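Local coordinates for protein beta-ketoacyl synthase (Pseudomonas aeruginosa, PDB 4CW4) that catalyses the condensation of acetyl-CoA with malonyl-ACP to acetoacetyl-ACP, the primer that starts fatty acid biosynthesis, at residues R190-S195 / T265-A270; A198-I203 / E595-F600. One frame throughout, in Å; residues are numbered along the deposited sequence.

Contact 1. Residues R190-S195 / T265-A270; sequences RGLQMS and TDFINA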
loop_
_atom_site.group_PDB
_atom_site.type_symbol
_atom_site.label_atom_id
_atom_site.label_comp_id
_atom_site.label_asym_id
_atom_site.label_seq_id
_atom_site.Cartn_x
_atom_site.Cartn_y
_atom_site.Cartn_z
ATOM N N ARG A 190 -1.349 15.032 -8.572
ATOM C CA ARG A 190 -2.650 15.552 -8.139
ATOM C C ARG A 190 -3.102 14.921 -6.820
ATOM O O ARG A 190 -3.638 15.619 -5.970
ATOM C CB ARG A 190 -3.692 15.320 -9.226
ATOM C CG ARG A 190 -5.074 15.875 -8.889
ATOM C CD ARG A 190 -5.964 15.848 -10.109
ATOM N NE ARG A 190 -7.321 16.296 -9.824
ATOM C CZ ARG A 190 -7.699 17.569 -9.789
ATOM N NH1 ARG A 190 -6.821 18.538 -10.007
ATOM N NH2 ARG A 190 -8.958 17.878 -9.533
ATOM N N GLY A 191 -2.848 13.630 -6.632
ATOM C CA GLY A 191 -3.244 12.976 -5.390
ATOM C C GLY A 191 -2.539 13.544 -4.169
ATOM O O GLY A 191 -3.091 13.543 -3.080
ATOM N N LEU A 192 -1.312 14.027 -4.353
ATOM C CA LEU A 192 -0.584 14.625 -3.251
ATOM C C LEU A 192 -1.089 16.029 -2.972
ATOM O O LEU A 192 -1.204 16.407 -1.815
ATOM C CB LEU A 192 0.921 14.601 -3.490
ATOM C CG LEU A 192 1.520 13.203 -3.686
ATOM C CD1 LEU A 192 3.044 13.255 -3.529
ATOM C CD2 LEU A 192 0.911 12.142 -2.749
ATOM N N GLN A 193 -1.392 16.796 -4.023
ATOM C CA GLN A 193 -2.021 18.099 -3.854
ATOM C C GLN A 193 -3.321 17.955 -3.064
ATOM O O GLN A 193 -3.576 18.714 -2.135
ATOM C CB GLN A 193 -2.321 18.719 -5.213
ATOM C CG GLN A 193 -1.093 18.927 -6.099
ATOM C CD GLN A 193 -1.455 19.361 -7.482
ATOM O OE1 GLN A 193 -2.610 19.609 -7.794
ATOM N NE2 GLN A 193 -0.464 19.478 -8.314
ATOM N N MET A 194 -4.129 16.968 -3.425
ATOM C CA MET A 194 -5.416 16.762 -2.779
ATOM C C MET A 194 -5.237 16.355 -1.331
ATOM O O MET A 194 -5.987 16.792 -0.474
ATOM C CB MET A 194 -6.245 15.729 -3.550
ATOM C CG MET A 194 -6.783 16.297 -4.860
ATOM S SD MET A 194 -7.677 15.143 -5.913
ATOM C CE MET A 194 -8.961 14.557 -4.808
ATOM N N SER A 195 -4.208 15.568 -1.045
ATOM C CA SER A 195 -3.961 15.133 0.328
ATOM C C SER A 195 -3.580 16.319 1.197
ATOM O O SER A 195 -4.072 16.468 2.309
ATOM C CB SER A 195 -2.860 14.060 0.392
ATOM O OG SER A 195 -2.733 13.570 1.718
ATOM N N THR A 265 0.319 9.887 2.834
ATOM C CA THR A 265 0.628 9.799 4.259
ATOM C C THR A 265 1.940 10.526 4.578
ATOM O O THR A 265 2.014 11.347 5.495
ATOM C CB THR A 265 0.807 8.308 4.640
ATOM O OG1 THR A 265 -0.319 7.580 4.140
ATOM C CG2 THR A 265 0.954 8.147 6.148
ATOM N N ASP A 266 2.985 10.209 3.821
ATOM C CA ASP A 266 4.296 10.783 4.076
ATOM C C ASP A 266 4.272 12.309 3.987
ATOM O O ASP A 266 4.934 12.988 4.758
ATOM C CB ASP A 266 5.319 10.235 3.070
ATOM C CG ASP A 266 5.465 8.719 3.121
ATOM O OD1 ASP A 266 5.305 8.111 4.201
ATOM O OD2 ASP A 266 5.740 8.133 2.045
ATOM N N PHE A 267 3.526 12.856 3.029
ATOM C CA PHE A 267 3.455 14.307 2.881
ATOM C C PHE A 267 2.809 14.959 4.109
ATOM O O PHE A 267 3.163 16.059 4.491
ATOM C CB PHE A 267 2.682 14.694 1.616
ATOM C CG PHE A 267 3.566 14.959 0.430
ATOM C CD1 PHE A 267 4.658 14.158 0.158
ATOM C CD2 PHE A 267 3.314 16.033 -0.409
ATOM C CE1 PHE A 267 5.479 14.404 -0.914
ATOM C CE2 PHE A 267 4.158 16.297 -1.493
ATOM C CZ PHE A 267 5.243 15.479 -1.739
ATOM N N ILE A 268 1.858 14.291 4.730
ATOM C CA ILE A 268 1.239 14.861 5.924
ATOM C C ILE A 268 2.228 14.937 7.094
ATOM O O ILE A 268 2.308 15.959 7.772
ATOM C CB ILE A 268 -0.019 14.078 6.315
ATOM C CG1 ILE A 268 -1.107 14.291 5.261
ATOM C CG2 ILE A 268 -0.560 14.508 7.676
ATOM C CD1 ILE A 268 -2.239 13.310 5.375
ATOM N N ASN A 269 2.977 13.869 7.348
ATOM C CA ASN A 269 4.006 13.925 8.386
ATOM C C ASN A 269 5.062 15.002 8.115
ATOM O O ASN A 269 5.439 15.736 9.020
ATOM C CB ASN A 269 4.692 12.570 8.545
ATOM C CG ASN A 269 3.761 11.514 9.069
ATOM O OD1 ASN A 269 2.952 11.770 9.972
ATOM N ND2 ASN A 269 3.874 10.305 8.522
ATOM N N ALA A 270 5.516 15.080 6.864
ATOM C CA ALA A 270 6.657 15.900 6.480
ATOM C C ALA A 270 6.351 17.375 6.321
ATOM O O ALA A 270 7.222 18.203 6.555
ATOM C CB ALA A 270 7.246 15.382 5.202
#
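The hydroxyl OG of S195 rests against the end of the I268 side chain, with OG 3.7 Å from I268 CD1, while its polar needs are met by hydrogen bonds to Y369 OH and P264 O. This is helix-helix packing in the N-terminal half of the thiolase-type ketosynthase fold, between helices 190-204 and 263-273. Serine suits the spot because it is short enough to let the helices approach, CA of S195 being 7.6 Å from CA of I268, and can still hydrogen-bond in a buried place. One turn back on the same helix face, L192 meets F267. Its side chain crosses the phenylalanine at about a right angle and lays methyl CD1 over one face of the ring, a CH-pi contact of 3.7 Å to the centroid, only 16° off the ring normal. The F267 ring swings away from the usual staggered position (chi1 -96°); F267 also makes edge-to-face ring contacts with H188 and Y271, while I403 of the second subunit packs on it. Leucine's branch at CG presents a methyl that can lie over the ring, with CD1 3.6 Å from F267 CZ, and its CB passes more distantly, 4.2 Å from F267 CD2.

Contact 2. Residues A198-I203 / E595-F600; sequences AATDAI and EIIYNF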
loop_
_atom_site.group_PDB
_atom_site.type_symbol
_atom_site.label_atom_id
_atom_site.label_comp_id
_atom_site.label_asym_id
_atom_site.label_seq_id
_atom_site.Cartn_x
_atom_site.Cartn_y
_atom_site.Cartn_z
ATOM N N ALA A 198 -6.737 18.592 1.619
ATOM C CA ALA A 198 -7.710 17.922 2.475
ATOM C C ALA A 198 -7.249 17.842 3.922
ATOM O O ALA A 198 -8.052 17.988 4.837
ATOM C CB ALA A 198 -8.012 16.531 1.940
ATOM N N ALA A 199 -5.972 17.556 4.138
ATOM C CA ALA A 199 -5.485 17.413 5.500
ATOM C C ALA A 199 -5.631 18.722 6.256
ATOM O O ALA A 199 -5.998 18.726 7.431
ATOM C CB ALA A 199 -4.047 16.920 5.526
ATOM N N THR A 200 -5.334 19.835 5.595
ATOM C CA THR A 200 -5.460 21.124 6.256
ATOM C C THR A 200 -6.912 21.348 6.651
ATOM O O THR A 200 -7.185 21.777 7.774
ATOM C CB THR A 200 -4.981 22.298 5.384
ATOM O OG1 THR A 200 -3.571 22.200 5.163
ATOM C CG2 THR A 200 -5.290 23.628 6.068
ATOM N N ASP A 201 -7.839 21.075 5.733
ATOM C CA ASP A 201 -9.274 21.252 6.036
ATOM C C ASP A 201 -9.646 20.446 7.291
ATOM O O ASP A 201 -10.285 20.979 8.216
ATOM C CB ASP A 201 -10.112 20.817 4.835
ATOM C CG ASP A 201 -11.578 21.114 4.989
ATOM O OD1 ASP A 201 -11.945 22.210 5.480
ATOM O OD2 ASP A 201 -12.385 20.240 4.630
ATOM N N ALA A 202 -9.226 19.181 7.355
ATOM C CA ALA A 202 -9.548 18.344 8.517
ATOM C C ALA A 202 -8.971 18.901 9.834
ATOM O O ALA A 202 -9.651 18.937 10.863
ATOM C CB ALA A 202 -9.083 16.913 8.293
ATOM N N ILE A 203 -7.711 19.316 9.817
ATOM C CA ILE A 203 -7.046 19.787 11.027
ATOM C C ILE A 203 -7.676 21.079 11.509
ATOM O O ILE A 203 -7.896 21.273 12.687
ATOM C CB ILE A 203 -5.534 19.993 10.741
ATOM C CG1 ILE A 203 -4.868 18.636 10.518
ATOM C CG2 ILE A 203 -4.847 20.785 11.852
ATOM C CD1 ILE A 203 -4.880 17.715 11.738
ATOM N N GLU A 595 -5.858 28.855 3.782
ATOM C CA GLU A 595 -4.515 28.842 4.391
ATOM C C GLU A 595 -3.928 27.435 4.513
ATOM O O GLU A 595 -3.723 26.882 5.595
ATOM C CB GLU A 595 -4.503 29.594 5.727
ATOM C CG GLU A 595 -3.096 29.997 6.206
ATOM C CD GLU A 595 -2.435 31.080 5.358
ATOM O OE1 GLU A 595 -3.113 31.721 4.525
ATOM O OE2 GLU A 595 -1.201 31.281 5.523
ATOM N N ILE A 596 -3.629 26.862 3.362
ATOM C CA ILE A 596 -3.123 25.510 3.298
ATOM C C ILE A 596 -1.755 25.444 3.966
ATOM O O ILE A 596 -0.878 26.275 3.713
ATOM C CB ILE A 596 -3.049 25.030 1.823
ATOM C CG1 ILE A 596 -4.432 25.091 1.175
ATOM C CG2 ILE A 596 -2.454 23.631 1.745
ATOM C CD1 ILE A 596 -5.523 24.378 1.917
ATOM N N ILE A 597 -1.580 24.426 4.796
ATOM C CA ILE A 597 -0.319 24.206 5.492
ATOM C C ILE A 597 0.612 23.389 4.612
ATOM O O ILE A 597 0.293 22.270 4.240
ATOM C CB ILE A 597 -0.548 23.438 6.814
ATOM C CG1 ILE A 597 -1.569 24.187 7.696
ATOM C CG2 ILE A 597 0.790 23.237 7.540
ATOM C CD1 ILE A 597 -2.202 23.341 8.793
ATOM N N TYR A 598 1.771 23.949 4.295
ATOM C CA TYR A 598 2.789 23.245 3.523
ATOM C C TYR A 598 4.141 23.781 3.975
ATOM O O TYR A 598 4.646 24.783 3.456
ATOM C CB TYR A 598 2.621 23.418 2.012
ATOM C CG TYR A 598 3.641 22.620 1.215
ATOM C CD1 TYR A 598 3.585 21.239 1.180
ATOM C CD2 TYR A 598 4.656 23.248 0.503
ATOM C CE1 TYR A 598 4.512 20.499 0.479
ATOM C CE2 TYR A 598 5.586 22.517 -0.212
ATOM C CZ TYR A 598 5.514 21.141 -0.211
ATOM O OH TYR A 598 6.427 20.392 -0.912
ATOM N N ASN A 599 4.712 23.107 4.961
ATOM C CA ASN A 599 5.849 23.626 5.711
ATOM C C ASN A 599 7.203 23.066 5.262
ATOM O O ASN A 599 8.104 22.864 6.096
ATOM C CB ASN A 599 5.633 23.336 7.197
ATOM C CG ASN A 599 6.373 24.291 8.097
ATOM O OD1 ASN A 599 6.428 25.490 7.837
ATOM N ND2 ASN A 599 6.952 23.765 9.169
ATOM N N PHE A 600 7.339 22.846 3.956
ATOM C CA PHE A 600 8.582 22.390 3.341
ATOM C C PHE A 600 9.823 23.146 3.813
ATOM O O PHE A 600 9.914 24.366 3.694
ATOM C CB PHE A 600 8.456 22.487 1.817
ATOM C CG PHE A 600 9.639 21.932 1.061
ATOM C CD1 PHE A 600 10.784 22.687 0.887
ATOM C CD2 PHE A 600 9.588 20.667 0.495
ATOM C CE1 PHE A 600 11.868 22.175 0.185
ATOM C CE2 PHE A 600 10.670 20.155 -0.222
ATOM C CZ PHE A 600 11.806 20.903 -0.370
#
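This is a loop-on-helix contact, in which the irregular segment 595-600, beyond the long helix 565-590, lies against helix 190-204 of the ketosynthase fold, far along the chain. T200 carries the helix side of it and points toward the loop. Its OG1 accepts a hydrogen bond from the backbone N of I597 at 3.0 Å, nearly straight with an N-H...O angle of 168°. The side chain is turned with OG1 beside its own backbone N (chi1 -66°), and from there OG1 also makes a weak hydrogen bond to V196 O, one helical turn earlier. The same rotation leaves methyl CG2 anti to that N, 3.6 Å from E595 O. Threonine therefore fits well: its hydroxyl receives an amide from a segment without helix or strand, and its methyl lies beside the carbonyl of E595. I596 and I597 add apolar contacts beside the bond. I596 brings CD1 to 4.1 Å from T200 CB, and I597 runs obliquely past the threonine, its CG1 4.1 Å from T200 CG2. Towards the end of the helix, R204 NH2 hydrogen-bonds E595 O. I596 also touches V196 and V197, while of the neighbouring alanines of helix 190-204, A199 touches I268 of helix 263-273, and A198 and A202 touch strand 366-374.

From the N terminus, helix 190-204 comes first and supplies one partner to both contacts: its opening turns to contact 1, its later turns to contact 2. Contact 1 closes a loop of 69 residues when helix 263-273 returns to it. Contact 2 closes a far larger one, of 391 residues, when segment 595-600 reaches the same helix. Because the four segments alternate along the chain, the two loops cross. Their centres are 9 Å apart, and I268 CG1 of contact 1 packs 4.0 Å from A199 CB of contact 2. Contact 1 ties two helices of the ketosynthase core together, and contact 2 brings the late C-terminal chain onto it, beside the second subunit, which touches both.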